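Local coordinates for pullulanase (Klebsiella oxytoca, PDB 2YOC), which hydrolyses the alpha-1,6-glucosidic linkages of pullulan and related branched glucans, and is secreted by a type 2 secretion system, at residues 31-36 / 149-154; 209-214 / 233-238; 345-350 / 364-369; 1022-1027 / 1051-1056. All blocks are in the same frame, centred on the assembly; numbering follows the deposited sequence.

The four contacts follow one another along the chain without touching, each joining different elements. Contacts 3 and 4 are mainly buried, whereas contacts 1 and 2 lie partly at the surface. Contacts 2 and 3 both use antiparallel backbone pairing, but contact 2 adds a cluster of leucines, proline and phenylalanine where one segment links the two end strands of a mixed sheet, while contact 3 gathers two tyrosine hydroxyls round one carboxylate oxygen. In contacts 1 and 4 a side chain binds backbone instead: a glutamate meets the start of a helix at 152-159, and a helix glutamine meets strand 1050-1057. Contacts 1 and 4 are farthest apart, with centres about 85 Å from each other.

Contact 1. Residues 31-36 / 149-154; sequences PGEAVT and YDSRAD
E33 and R152 join a loop to the first turn of a helix in a mixed contact, one hydrogen bond beside proline-arginine packing, near the N-terminal end of the chain, where the segment leading to strand 41-46 meets the start of helix 152-159. The carboxylate of E33 takes the amide hydrogen of R152: R152 N donates to E33 OE2 at 2.6 Å, nearly straight (170°), on the syn lone pair of that oxygen. CG of E33 stands beside its own backbone N (chi1 -53°), and a second bend at chi2 turns the carboxylate toward the helix although CB starts away from it. The R152 side chain runs past E33 in the reverse direction, and its charged end goes to D94, in a salt bridge through NH2. Its guanidinium has P31 CB over one face, 3.6 Å from R152 NH1, and the carbonyl O of E33 over the opposite face, toward the rim. P31 also lays its CG 3.7 Å from R152 O, while P31 O approaches A153 CB at 3.7 Å, and the proline ring reaches F156 farther along the helix. S151 OG donates to D154 OD1 at 2.7 Å. Together the N-cap S151 and the carboxylate of E33 bound to the first-turn amide of R152 make this a capped helix N-terminus, where the helix dipole would probably favour the negative charge.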
loop_
_atom_site.group_PDB
_atom_site.type_symbol
_atom_site.label_atom_id
_atom_site.label_comp_id
_atom_site.label_asym_id
_atom_site.label_seq_id
_atom_site.Cartn_x
_atom_site.Cartn_y
_atom_site.Cartn_z
ATOM N N PRO B 31 -35.135 -22.172 53.413
ATOM C CA PRO B 31 -36.379 -21.380 53.378
ATOM C C PRO B 31 -37.653 -22.146 53.049
ATOM O O PRO B 31 -37.614 -23.170 52.357
ATOM C CB PRO B 31 -36.090 -20.330 52.320
ATOM C CG PRO B 31 -35.087 -20.966 51.434
ATOM C CD PRO B 31 -34.229 -21.810 52.311
ATOM N N GLY B 32 -38.775 -21.598 53.514
ATOM C CA GLY B 32 -40.091 -22.199 53.338
ATOM C C GLY B 32 -41.154 -21.350 52.675
ATOM O O GLY B 32 -42.273 -21.255 53.189
ATOM N N GLU B 33 -40.826 -20.775 51.498
ATOM C CA GLU B 33 -41.711 -19.966 50.644
ATOM C C GLU B 33 -42.063 -18.582 51.162
ATOM O O GLU B 33 -41.954 -17.615 50.409
ATOM C CB GLU B 33 -42.993 -20.720 50.203
ATOM C CG GLU B 33 -42.794 -22.080 49.545
ATOM C CD GLU B 33 -41.646 -22.205 48.560
ATOM O OE1 GLU B 33 -41.823 -21.849 47.373
ATOM O OE2 GLU B 33 -40.561 -22.655 48.990
ATOM N N ALA B 34 -42.520 -18.484 52.419
ATOM C CA ALA B 34 -42.977 -17.250 53.073
ATOM C C ALA B 34 -44.326 -16.736 52.526
ATOM O O ALA B 34 -45.115 -16.192 53.302
ATOM C CB ALA B 34 -41.909 -16.158 53.025
ATOM N N VAL B 35 -44.598 -16.920 51.207
ATOM C CA VAL B 35 -45.840 -16.492 50.550
ATOM C C VAL B 35 -46.412 -17.607 49.653
ATOM O O VAL B 35 -45.719 -18.110 48.768
ATOM C CB VAL B 35 -45.671 -15.125 49.820
ATOM C CG1 VAL B 35 -46.776 -14.877 48.798
ATOM C CG2 VAL B 35 -45.603 -13.971 50.820
ATOM N N THR B 36 -47.672 -17.984 49.896
ATOM C CA THR B 36 -48.379 -19.011 49.129
ATOM C C THR B 36 -49.291 -18.357 48.079
ATOM O O THR B 36 -50.121 -17.513 48.433
ATOM C CB THR B 36 -49.133 -19.976 50.069
ATOM O OG1 THR B 36 -49.871 -19.234 51.054
ATOM C CG2 THR B 36 -48.204 -20.978 50.743
ATOM N N TYR B 149 -37.891 -23.251 40.013
ATOM C CA TYR B 149 -38.035 -24.219 41.110
ATOM C C TYR B 149 -39.422 -24.122 41.721
ATOM O O TYR B 149 -40.005 -23.039 41.735
ATOM C CB TYR B 149 -36.952 -23.994 42.189
ATOM C CG TYR B 149 -35.539 -24.058 41.649
ATOM C CD1 TYR B 149 -34.948 -22.948 41.048
ATOM C CD2 TYR B 149 -34.794 -25.226 41.730
ATOM C CE1 TYR B 149 -33.657 -23.006 40.529
ATOM C CE2 TYR B 149 -33.498 -25.294 41.224
ATOM C CZ TYR B 149 -32.936 -24.183 40.619
ATOM O OH TYR B 149 -31.674 -24.252 40.085
ATOM N N ASP B 150 -39.963 -25.247 42.216
ATOM C CA ASP B 150 -41.285 -25.248 42.848
ATOM C C ASP B 150 -41.203 -24.661 44.259
ATOM O O ASP B 150 -42.198 -24.146 44.786
ATOM C CB ASP B 150 -41.909 -26.659 42.865
ATOM C CG ASP B 150 -41.057 -27.740 43.507
ATOM O OD1 ASP B 150 -39.909 -27.955 43.037
ATOM O OD2 ASP B 150 -41.554 -28.408 44.455
ATOM N N SER B 151 -40.013 -24.738 44.860
ATOM C CA SER B 151 -39.798 -24.235 46.198
ATOM C C SER B 151 -38.562 -23.366 46.325
ATOM O O SER B 151 -37.640 -23.450 45.512
ATOM C CB SER B 151 -39.778 -25.376 47.215
ATOM O OG SER B 151 -38.488 -25.931 47.409
ATOM N N ARG B 152 -38.556 -22.536 47.367
ATOM C CA ARG B 152 -37.452 -21.678 47.741
ATOM C C ARG B 152 -36.325 -22.599 48.232
ATOM O O ARG B 152 -35.149 -22.302 48.014
ATOM C CB ARG B 152 -37.907 -20.742 48.857
ATOM C CG ARG B 152 -37.394 -19.333 48.700
ATOM C CD ARG B 152 -38.542 -18.388 48.882
ATOM N NE ARG B 152 -38.232 -17.244 49.737
ATOM C CZ ARG B 152 -38.478 -17.198 51.043
ATOM N NH1 ARG B 152 -38.999 -18.249 51.667
ATOM N NH2 ARG B 152 -38.191 -16.112 51.736
ATOM N N ALA B 153 -36.705 -23.747 48.851
ATOM C CA ALA B 153 -35.807 -24.788 49.359
ATOM C C ALA B 153 -34.997 -25.405 48.206
ATOM O O ALA B 153 -33.757 -25.329 48.213
ATOM C CB ALA B 153 -36.614 -25.864 50.082
ATOM N N ASP B 154 -35.718 -25.940 47.186
ATOM C CA ASP B 154 -35.177 -26.549 45.967
ATOM C C ASP B 154 -34.204 -25.596 45.273
ATOM O O ASP B 154 -33.153 -26.033 44.792
ATOM C CB ASP B 154 -36.319 -26.958 45.016
ATOM C CG ASP B 154 -37.123 -28.175 45.452
ATOM O OD1 ASP B 154 -37.440 -28.281 46.661
ATOM O OD2 ASP B 154 -37.484 -28.993 44.575
#

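Contact 2. Residues 209-214 / 233-238; sequences LKLTPT and FKLPDN
T212 and K234 exchange two backbone hydrogen bonds, T212 N to K234 O at 3.1 Å and K234 N to T212 O at 2.7 Å, forming an antiparallel hydrogen-bonded pair. Their side chains run side by side on the same face, and T212 OG1 lies 3.4 Å from K234 CB. T214 adds its methyl: CG2 sits between its own backbone N and carbonyl carbon, which brings it to 3.4 Å from K234 N. On the other face P213 and F233 form a non-hydrogen-bonded pair, a place where the proline nitrogen owes F233 no hydrogen. L211 continues the apolar side, its CB 3.8 Å from F233 CB and its CD2 3.8 Å from L235 CG, with the two leucines pointing the same way. Beyond the strands L209 crosses P236 at about a right angle, L209 CB lying 3.7 Å from P236 CG. In the next shell, L175 of strand 174-176 packs against L211 and L235. K210 NZ bends round to the O of the next residue, L211, at 3.0 Å, in the carbonyl plane, and also bonds V186 O. Backbone bonds of L209 and L211 to L188 and V186 hold this segment to strand 185-191, and strand 212-214 then pairs with 232-234, so the segment links the two end strands of the mixed sheet, consistent with the E-set-like beta fold of the pullulanase N2 domain.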
loop_
_atom_site.group_PDB
_atom_site.type_symbol
_atom_site.label_atom_id
_atom_site.label_comp_id
_atom_site.label_asym_id
_atom_site.label_seq_id
_atom_site.Cartn_x
_atom_site.Cartn_y
_atom_site.Cartn_z
ATOM N N LEU B 209 -10.683 -36.298 47.355
ATOM C CA LEU B 209 -9.224 -36.296 47.269
ATOM C C LEU B 209 -8.774 -34.846 47.481
ATOM O O LEU B 209 -9.442 -33.912 47.002
ATOM C CB LEU B 209 -8.697 -36.769 45.912
ATOM C CG LEU B 209 -9.171 -38.073 45.282
ATOM C CD1 LEU B 209 -8.543 -38.227 43.921
ATOM C CD2 LEU B 209 -8.823 -39.283 46.129
ATOM N N LYS B 210 -7.652 -34.649 48.184
ATOM C CA LYS B 210 -7.166 -33.300 48.413
ATOM C C LYS B 210 -6.311 -32.828 47.228
ATOM O O LYS B 210 -5.402 -33.536 46.781
ATOM C CB LYS B 210 -6.460 -33.166 49.787
ATOM C CG LYS B 210 -5.860 -31.784 50.126
ATOM C CD LYS B 210 -6.896 -30.732 50.601
ATOM C CE LYS B 210 -6.362 -29.308 50.570
ATOM N NZ LYS B 210 -6.821 -28.543 49.369
ATOM N N LEU B 211 -6.649 -31.654 46.689
ATOM C CA LEU B 211 -5.891 -31.102 45.577
ATOM C C LEU B 211 -4.901 -30.043 46.071
ATOM O O LEU B 211 -5.185 -29.331 47.032
ATOM C CB LEU B 211 -6.811 -30.575 44.458
ATOM C CG LEU B 211 -7.832 -31.557 43.919
ATOM C CD1 LEU B 211 -8.793 -30.862 43.013
ATOM C CD2 LEU B 211 -7.154 -32.707 43.177
ATOM N N THR B 212 -3.717 -29.994 45.467
ATOM C CA THR B 212 -2.649 -29.086 45.880
ATOM C C THR B 212 -2.285 -28.205 44.708
ATOM O O THR B 212 -2.170 -28.727 43.590
ATOM C CB THR B 212 -1.405 -29.862 46.389
ATOM O OG1 THR B 212 -0.612 -30.288 45.269
ATOM C CG2 THR B 212 -1.756 -31.061 47.320
ATOM N N PRO B 213 -2.065 -26.884 44.918
ATOM C CA PRO B 213 -1.706 -26.020 43.781
ATOM C C PRO B 213 -0.403 -26.424 43.096
ATOM O O PRO B 213 0.596 -26.734 43.754
ATOM C CB PRO B 213 -1.625 -24.630 44.409
ATOM C CG PRO B 213 -1.393 -24.877 45.861
ATOM C CD PRO B 213 -2.149 -26.110 46.171
ATOM N N THR B 214 -0.454 -26.496 41.767
ATOM C CA THR B 214 0.693 -26.826 40.914
ATOM C C THR B 214 0.725 -25.936 39.683
ATOM O O THR B 214 -0.117 -25.048 39.526
ATOM C CB THR B 214 0.781 -28.341 40.607
ATOM O OG1 THR B 214 2.097 -28.630 40.121
ATOM C CG2 THR B 214 -0.309 -28.835 39.631
ATOM N N PHE B 233 -4.016 -27.903 39.572
ATOM C CA PHE B 233 -4.045 -28.633 40.845
ATOM C C PHE B 233 -3.569 -30.069 40.676
ATOM O O PHE B 233 -4.045 -30.774 39.783
ATOM C CB PHE B 233 -5.449 -28.624 41.477
ATOM C CG PHE B 233 -5.992 -27.236 41.696
ATOM C CD1 PHE B 233 -6.721 -26.594 40.704
ATOM C CD2 PHE B 233 -5.755 -26.557 42.884
ATOM C CE1 PHE B 233 -7.218 -25.301 40.907
ATOM C CE2 PHE B 233 -6.257 -25.271 43.079
ATOM C CZ PHE B 233 -6.975 -24.653 42.084
ATOM N N LYS B 234 -2.635 -30.492 41.545
ATOM C CA LYS B 234 -2.053 -31.840 41.574
ATOM C C LYS B 234 -2.960 -32.758 42.379
ATOM O O LYS B 234 -3.395 -32.378 43.467
ATOM C CB LYS B 234 -0.644 -31.798 42.194
ATOM C CG LYS B 234 0.212 -33.015 41.894
ATOM C CD LYS B 234 1.494 -33.035 42.713
ATOM C CE LYS B 234 2.502 -34.100 42.310
ATOM N NZ LYS B 234 3.239 -33.783 41.048
ATOM N N LEU B 235 -3.270 -33.954 41.836
ATOM C CA LEU B 235 -4.112 -34.961 42.511
ATOM C C LEU B 235 -3.201 -35.764 43.426
ATOM O O LEU B 235 -2.014 -35.864 43.108
ATOM C CB LEU B 235 -4.740 -35.928 41.487
ATOM C CG LEU B 235 -6.168 -35.648 41.043
ATOM C CD1 LEU B 235 -6.198 -34.667 39.867
ATOM C CD2 LEU B 235 -6.870 -36.927 40.631
ATOM N N PRO B 236 -3.712 -36.417 44.516
ATOM C CA PRO B 236 -2.820 -37.245 45.351
ATOM C C PRO B 236 -2.207 -38.410 44.572
ATOM O O PRO B 236 -2.707 -38.771 43.498
ATOM C CB PRO B 236 -3.732 -37.720 46.482
ATOM C CG PRO B 236 -5.090 -37.581 45.974
ATOM C CD PRO B 236 -5.094 -36.425 45.051
ATOM N N ASP B 237 -1.095 -38.969 45.074
ATOM C CA ASP B 237 -0.448 -40.090 44.387
ATOM C C ASP B 237 -1.216 -41.405 44.539
ATOM O O ASP B 237 -1.171 -42.249 43.644
ATOM C CB ASP B 237 1.023 -40.215 44.774
ATOM C CG ASP B 237 1.845 -39.006 44.383
ATOM O OD1 ASP B 237 1.598 -38.446 43.279
ATOM O OD2 ASP B 237 2.737 -38.617 45.172
ATOM N N ASN B 238 -1.983 -41.533 45.640
ATOM C CA ASN B 238 -2.821 -42.692 45.937
ATOM C C ASN B 238 -4.080 -42.744 45.053
ATOM O O ASN B 238 -4.801 -43.742 45.099
ATOM C CB ASN B 238 -3.217 -42.707 47.432
ATOM C CG ASN B 238 -4.138 -41.577 47.849
ATOM O OD1 ASN B 238 -3.685 -40.479 48.197
ATOM N ND2 ASN B 238 -5.452 -41.826 47.848
#

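Contact 3. Residues 345-350 / 364-369; sequences YRYAMT and VTDPYA
Two tyrosine hydroxyls, those of Y345 and Y347, converge on a single carboxylate oxygen, D366 OD2, from opposite faces of its plane. Y345 OH donates to D366 OD2 at 2.7 Å from the anti side, 28° out of the carboxylate plane; Y347 OH donates to the same D366 OD2 at 2.7 Å from the other side and more steeply out of the plane. Both rings present their edges to the oxygen and stand steeply to the carboxylate, by 86° for Y345. The tyrosines are two residues apart on one strand, and CD2 of Y345 lies above the Y347 ring, toward its rim. D366 meets them because CG stands anti to its backbone N (chi1 -151°). Its other oxygen is held as well: D366 OD1 accepts from Y368 N at 3.0 Å, an Asx turn within the type I turn from D366 to A369. Three donors thus hold the group and would probably favour its charged form. Next to this cluster Y347 and V364 form an antiparallel hydrogen-bonded pair, with Y347 N to V364 O at 2.8 Å and V364 N to Y347 O at 2.9 Å. CG of selenomethionine M349 rests 3.7 Å from V364 CG2. Strand 344-353 runs between strands 305-311 and 358-364 of the carbohydrate-binding module 48 sheet. F296 of strand 293-299 meets Y345 edge-to-face, I611 of helix 608-611 packs against M349 and V364, and Y368 OH bonds D648 of helix 640-655.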
loop_
_atom_site.group_PDB
_atom_site.type_symbol
_atom_site.label_atom_id
_atom_site.label_comp_id
_atom_site.label_asym_id
_atom_site.label_seq_id
_atom_site.Cartn_x
_atom_site.Cartn_y
_atom_site.Cartn_z
ATOM N N TYR B 345 -27.374 -56.471 16.378
ATOM C CA TYR B 345 -26.847 -56.252 17.715
ATOM C C TYR B 345 -26.850 -54.801 18.096
ATOM O O TYR B 345 -26.891 -53.899 17.239
ATOM C CB TYR B 345 -25.406 -56.831 17.848
ATOM C CG TYR B 345 -24.340 -56.024 17.145
ATOM C CD1 TYR B 345 -24.184 -56.092 15.767
ATOM C CD2 TYR B 345 -23.461 -55.210 17.865
ATOM C CE1 TYR B 345 -23.199 -55.354 15.114
ATOM C CE2 TYR B 345 -22.485 -54.447 17.224
ATOM C CZ TYR B 345 -22.365 -54.514 15.845
ATOM O OH TYR B 345 -21.421 -53.750 15.193
ATOM N N ARG B 346 -26.726 -54.588 19.404
ATOM C CA ARG B 346 -26.564 -53.302 20.052
ATOM C C ARG B 346 -25.764 -53.586 21.315
ATOM O O ARG B 346 -25.753 -54.725 21.790
ATOM C CB ARG B 346 -27.929 -52.712 20.421
ATOM C CG ARG B 346 -28.750 -52.256 19.229
ATOM C CD ARG B 346 -29.847 -51.329 19.640
ATOM N NE ARG B 346 -30.830 -51.994 20.489
ATOM C CZ ARG B 346 -32.137 -51.941 20.290
ATOM N NH1 ARG B 346 -32.631 -51.271 19.257
ATOM N NH2 ARG B 346 -32.964 -52.545 21.131
ATOM N N TYR B 347 -25.097 -52.573 21.852
ATOM C CA TYR B 347 -24.350 -52.689 23.099
ATOM C C TYR B 347 -25.230 -52.159 24.182
ATOM O O TYR B 347 -25.736 -51.049 24.049
ATOM C CB TYR B 347 -23.045 -51.859 23.068
ATOM C CG TYR B 347 -22.060 -52.337 22.033
ATOM C CD1 TYR B 347 -21.556 -53.632 22.070
ATOM C CD2 TYR B 347 -21.667 -51.511 20.982
ATOM C CE1 TYR B 347 -20.678 -54.093 21.097
ATOM C CE2 TYR B 347 -20.780 -51.960 20.005
ATOM C CZ TYR B 347 -20.274 -53.247 20.079
ATOM O OH TYR B 347 -19.391 -53.714 19.143
ATOM N N ALA B 348 -25.440 -52.947 25.244
ATOM C CA ALA B 348 -26.227 -52.513 26.390
ATOM C C ALA B 348 -25.252 -51.867 27.377
ATOM O O ALA B 348 -24.396 -52.553 27.966
ATOM C CB ALA B 348 -26.927 -53.685 27.022
HETATM N N MSE B 349 -25.328 -50.520 27.478
HETATM C CA MSE B 349 -24.455 -49.714 28.313
HETATM C C MSE B 349 -24.989 -49.530 29.727
HETATM O O MSE B 349 -26.202 -49.516 29.960
HETATM C CB MSE B 349 -24.322 -48.319 27.713
HETATM C CG MSE B 349 -23.938 -48.290 26.246
HETATM SE SE MSE B 349 -22.148 -48.944 25.910
HETATM C CE MSE B 349 -21.126 -47.735 27.155
ATOM N N THR B 350 -24.053 -49.338 30.661
ATOM C CA THR B 350 -24.266 -48.945 32.047
ATOM C C THR B 350 -23.168 -47.907 32.235
ATOM O O THR B 350 -21.993 -48.271 32.378
ATOM C CB THR B 350 -24.197 -50.095 33.007
ATOM O OG1 THR B 350 -25.238 -51.005 32.666
ATOM C CG2 THR B 350 -24.369 -49.639 34.417
ATOM N N VAL B 364 -27.326 -49.097 22.668
ATOM C CA VAL B 364 -26.796 -48.182 21.652
ATOM C C VAL B 364 -26.269 -48.998 20.472
ATOM O O VAL B 364 -25.771 -50.102 20.671
ATOM C CB VAL B 364 -25.659 -47.304 22.283
ATOM C CG1 VAL B 364 -25.258 -46.133 21.380
ATOM C CG2 VAL B 364 -26.060 -46.777 23.653
ATOM N N THR B 365 -26.349 -48.436 19.257
ATOM C CA THR B 365 -25.790 -49.049 18.049
ATOM C C THR B 365 -24.265 -48.818 18.043
ATOM O O THR B 365 -23.770 -47.981 18.804
ATOM C CB THR B 365 -26.479 -48.517 16.776
ATOM O OG1 THR B 365 -26.653 -47.095 16.853
ATOM C CG2 THR B 365 -27.796 -49.200 16.508
ATOM N N ASP B 366 -23.523 -49.557 17.217
ATOM C CA ASP B 366 -22.069 -49.430 17.159
ATOM C C ASP B 366 -21.667 -48.169 16.395
ATOM O O ASP B 366 -22.141 -47.988 15.267
ATOM C CB ASP B 366 -21.480 -50.649 16.422
ATOM C CG ASP B 366 -20.076 -51.077 16.810
ATOM O OD1 ASP B 366 -19.209 -50.191 17.016
ATOM O OD2 ASP B 366 -19.832 -52.290 16.869
ATOM N N PRO B 367 -20.739 -47.333 16.912
ATOM C CA PRO B 367 -20.248 -46.210 16.089
ATOM C C PRO B 367 -19.442 -46.728 14.877
ATOM O O PRO B 367 -19.333 -46.064 13.844
ATOM C CB PRO B 367 -19.323 -45.435 17.033
ATOM C CG PRO B 367 -19.338 -46.128 18.320
ATOM C CD PRO B 367 -20.021 -47.438 18.196
ATOM N N TYR B 368 -18.869 -47.931 15.034
ATOM C CA TYR B 368 -18.087 -48.650 14.046
ATOM C C TYR B 368 -18.943 -49.628 13.228
ATOM O O TYR B 368 -18.382 -50.492 12.545
ATOM C CB TYR B 368 -16.931 -49.377 14.745
ATOM C CG TYR B 368 -15.703 -48.522 14.927
ATOM C CD1 TYR B 368 -15.650 -47.544 15.914
ATOM C CD2 TYR B 368 -14.587 -48.694 14.114
ATOM C CE1 TYR B 368 -14.506 -46.762 16.100
ATOM C CE2 TYR B 368 -13.446 -47.910 14.274
ATOM C CZ TYR B 368 -13.410 -46.934 15.263
ATOM O OH TYR B 368 -12.271 -46.167 15.426
ATOM N N ALA B 369 -20.293 -49.489 13.282
ATOM C CA ALA B 369 -21.228 -50.330 12.510
ATOM C C ALA B 369 -20.893 -50.207 11.040
ATOM O O ALA B 369 -20.556 -49.104 10.589
ATOM C CB ALA B 369 -22.670 -49.872 12.733
#

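Contact 4. Residues 1022-1027 / 1051-1056; sequences AIQQTA and VAVLEL
V1051 offers its carbonyl to the side-chain amide of Q1024, which comes from helix 1022-1027: Q1024 NE2 to V1051 O is a weak bond bent to 125°, and its short length of 2.5 Å is doubtful. A1052 lies between the two bonded residues, its CA 3.7 Å from Q1024 NE2, while its own backbone bonds A1000 of strand 994-1002. At V1053 the amide's other end takes over, V1053 N donating to Q1024 OE1 at 2.8 Å, in the carbonyl plane and on a lone pair. CG of Q1024 lies beside its backbone N (chi1 -80°), and the chain is extended beyond it, bringing the amide to the strand. The amide thus holds the N-H of V1053 firmly and the C=O of V1051 only weakly, on the edge of strand 1050-1057 where strand 1019-1020 pairs farther along in the antiparallel sheet of the pullulanase-type C-terminal domain. L1054 turns to the opposite neighbour, its backbone bonding V998. E1055, whose backbone bonds Q1019, sends its side chain toward the helix start, where a water bridges E1055 OE2 (3.2 Å) and A1022 N (3.3 Å). The same OE2 forms a salt bridge with R993.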
loop_
_atom_site.group_PDB
_atom_site.type_symbol
_atom_site.label_atom_id
_atom_site.label_comp_id
_atom_site.label_asym_id
_atom_site.label_seq_id
_atom_site.Cartn_x
_atom_site.Cartn_y
_atom_site.Cartn_z
ATOM N N ALA B 1022 -9.400 -26.096 -32.611
ATOM C CA ALA B 1022 -10.137 -26.997 -33.494
ATOM C C ALA B 1022 -11.480 -27.332 -32.854
ATOM O O ALA B 1022 -12.482 -27.352 -33.560
ATOM C CB ALA B 1022 -9.345 -28.267 -33.719
ATOM N N ILE B 1023 -11.502 -27.509 -31.499
ATOM C CA ILE B 1023 -12.679 -27.763 -30.648
ATOM C C ILE B 1023 -13.729 -26.655 -30.916
ATOM O O ILE B 1023 -14.893 -26.971 -31.212
ATOM C CB ILE B 1023 -12.262 -27.862 -29.126
ATOM C CG1 ILE B 1023 -11.432 -29.136 -28.811
ATOM C CG2 ILE B 1023 -13.462 -27.829 -28.187
ATOM C CD1 ILE B 1023 -9.925 -29.028 -28.972
ATOM N N GLN B 1024 -13.286 -25.373 -30.884
ATOM C CA GLN B 1024 -14.155 -24.219 -31.123
ATOM C C GLN B 1024 -14.543 -24.036 -32.594
ATOM O O GLN B 1024 -15.670 -23.614 -32.881
ATOM C CB GLN B 1024 -13.546 -22.939 -30.550
ATOM C CG GLN B 1024 -13.759 -22.822 -29.055
ATOM C CD GLN B 1024 -13.094 -21.611 -28.463
ATOM O OE1 GLN B 1024 -11.887 -21.365 -28.640
ATOM N NE2 GLN B 1024 -13.868 -20.850 -27.700
ATOM N N GLN B 1025 -13.610 -24.360 -33.516
ATOM C CA GLN B 1025 -13.845 -24.287 -34.969
ATOM C C GLN B 1025 -14.888 -25.329 -35.394
ATOM O O GLN B 1025 -15.764 -25.016 -36.192
ATOM C CB GLN B 1025 -12.536 -24.462 -35.772
ATOM C CG GLN B 1025 -11.514 -23.332 -35.581
ATOM C CD GLN B 1025 -10.425 -23.339 -36.635
ATOM O OE1 GLN B 1025 -10.462 -22.575 -37.608
ATOM N NE2 GLN B 1025 -9.412 -24.184 -36.450
ATOM N N THR B 1026 -14.825 -26.545 -34.817
ATOM C CA THR B 1026 -15.790 -27.620 -35.083
ATOM C C THR B 1026 -17.197 -27.186 -34.636
ATOM O O THR B 1026 -18.167 -27.426 -35.352
ATOM C CB THR B 1026 -15.362 -28.924 -34.388
ATOM O OG1 THR B 1026 -13.972 -29.161 -34.610
ATOM C CG2 THR B 1026 -16.146 -30.132 -34.874
ATOM N N ALA B 1027 -17.284 -26.509 -33.475
ATOM C CA ALA B 1027 -18.518 -26.013 -32.884
ATOM C C ALA B 1027 -19.292 -25.041 -33.767
ATOM O O ALA B 1027 -20.525 -25.066 -33.737
ATOM C CB ALA B 1027 -18.229 -25.395 -31.536
ATOM N N VAL B 1051 -15.780 -16.411 -25.362
ATOM C CA VAL B 1051 -14.585 -17.082 -24.875
ATOM C C VAL B 1051 -13.820 -17.773 -26.042
ATOM O O VAL B 1051 -14.407 -18.530 -26.813
ATOM C CB VAL B 1051 -14.791 -17.938 -23.578
ATOM C CG1 VAL B 1051 -16.148 -18.626 -23.535
ATOM C CG2 VAL B 1051 -13.663 -18.942 -23.360
ATOM N N ALA B 1052 -12.525 -17.441 -26.185
ATOM C CA ALA B 1052 -11.660 -17.975 -27.234
ATOM C C ALA B 1052 -10.390 -18.588 -26.698
ATOM O O ALA B 1052 -9.747 -18.025 -25.811
ATOM C CB ALA B 1052 -11.303 -16.886 -28.224
ATOM N N VAL B 1053 -10.014 -19.728 -27.253
ATOM C CA VAL B 1053 -8.761 -20.384 -26.910
ATOM C C VAL B 1053 -7.898 -20.218 -28.150
ATOM O O VAL B 1053 -8.151 -20.863 -29.173
ATOM C CB VAL B 1053 -8.909 -21.866 -26.466
ATOM C CG1 VAL B 1053 -7.551 -22.508 -26.267
ATOM C CG2 VAL B 1053 -9.735 -21.975 -25.190
ATOM N N LEU B 1054 -6.962 -19.267 -28.101
ATOM C CA LEU B 1054 -6.089 -19.025 -29.237
ATOM C C LEU B 1054 -4.827 -19.817 -28.972
ATOM O O LEU B 1054 -4.248 -19.716 -27.885
ATOM C CB LEU B 1054 -5.779 -17.525 -29.435
ATOM C CG LEU B 1054 -6.921 -16.534 -29.803
ATOM C CD1 LEU B 1054 -8.141 -17.223 -30.374
ATOM C CD2 LEU B 1054 -7.312 -15.724 -28.620
ATOM N N GLU B 1055 -4.447 -20.664 -29.927
ATOM C CA GLU B 1055 -3.282 -21.509 -29.773
ATOM C C GLU B 1055 -2.161 -21.142 -30.715
ATOM O O GLU B 1055 -2.408 -20.783 -31.869
ATOM C CB GLU B 1055 -3.637 -23.005 -29.846
ATOM C CG GLU B 1055 -4.886 -23.353 -30.636
ATOM C CD GLU B 1055 -5.219 -24.830 -30.653
ATOM O OE1 GLU B 1055 -5.206 -25.449 -29.563
ATOM O OE2 GLU B 1055 -5.503 -25.366 -31.752
ATOM N N LEU B 1056 -0.921 -21.231 -30.198
ATOM C CA LEU B 1056 0.327 -20.940 -30.892
ATOM C C LEU B 1056 0.904 -22.279 -31.396
ATOM O O LEU B 1056 1.511 -23.020 -30.612
ATOM C CB LEU B 1056 1.306 -20.294 -29.907
ATOM C CG LEU B 1056 2.179 -19.158 -30.391
ATOM C CD1 LEU B 1056 3.203 -18.820 -29.336
ATOM C CD2 LEU B 1056 2.915 -19.505 -31.684
HETATM O O HOH W 1 -7.358 -27.680 -30.574
#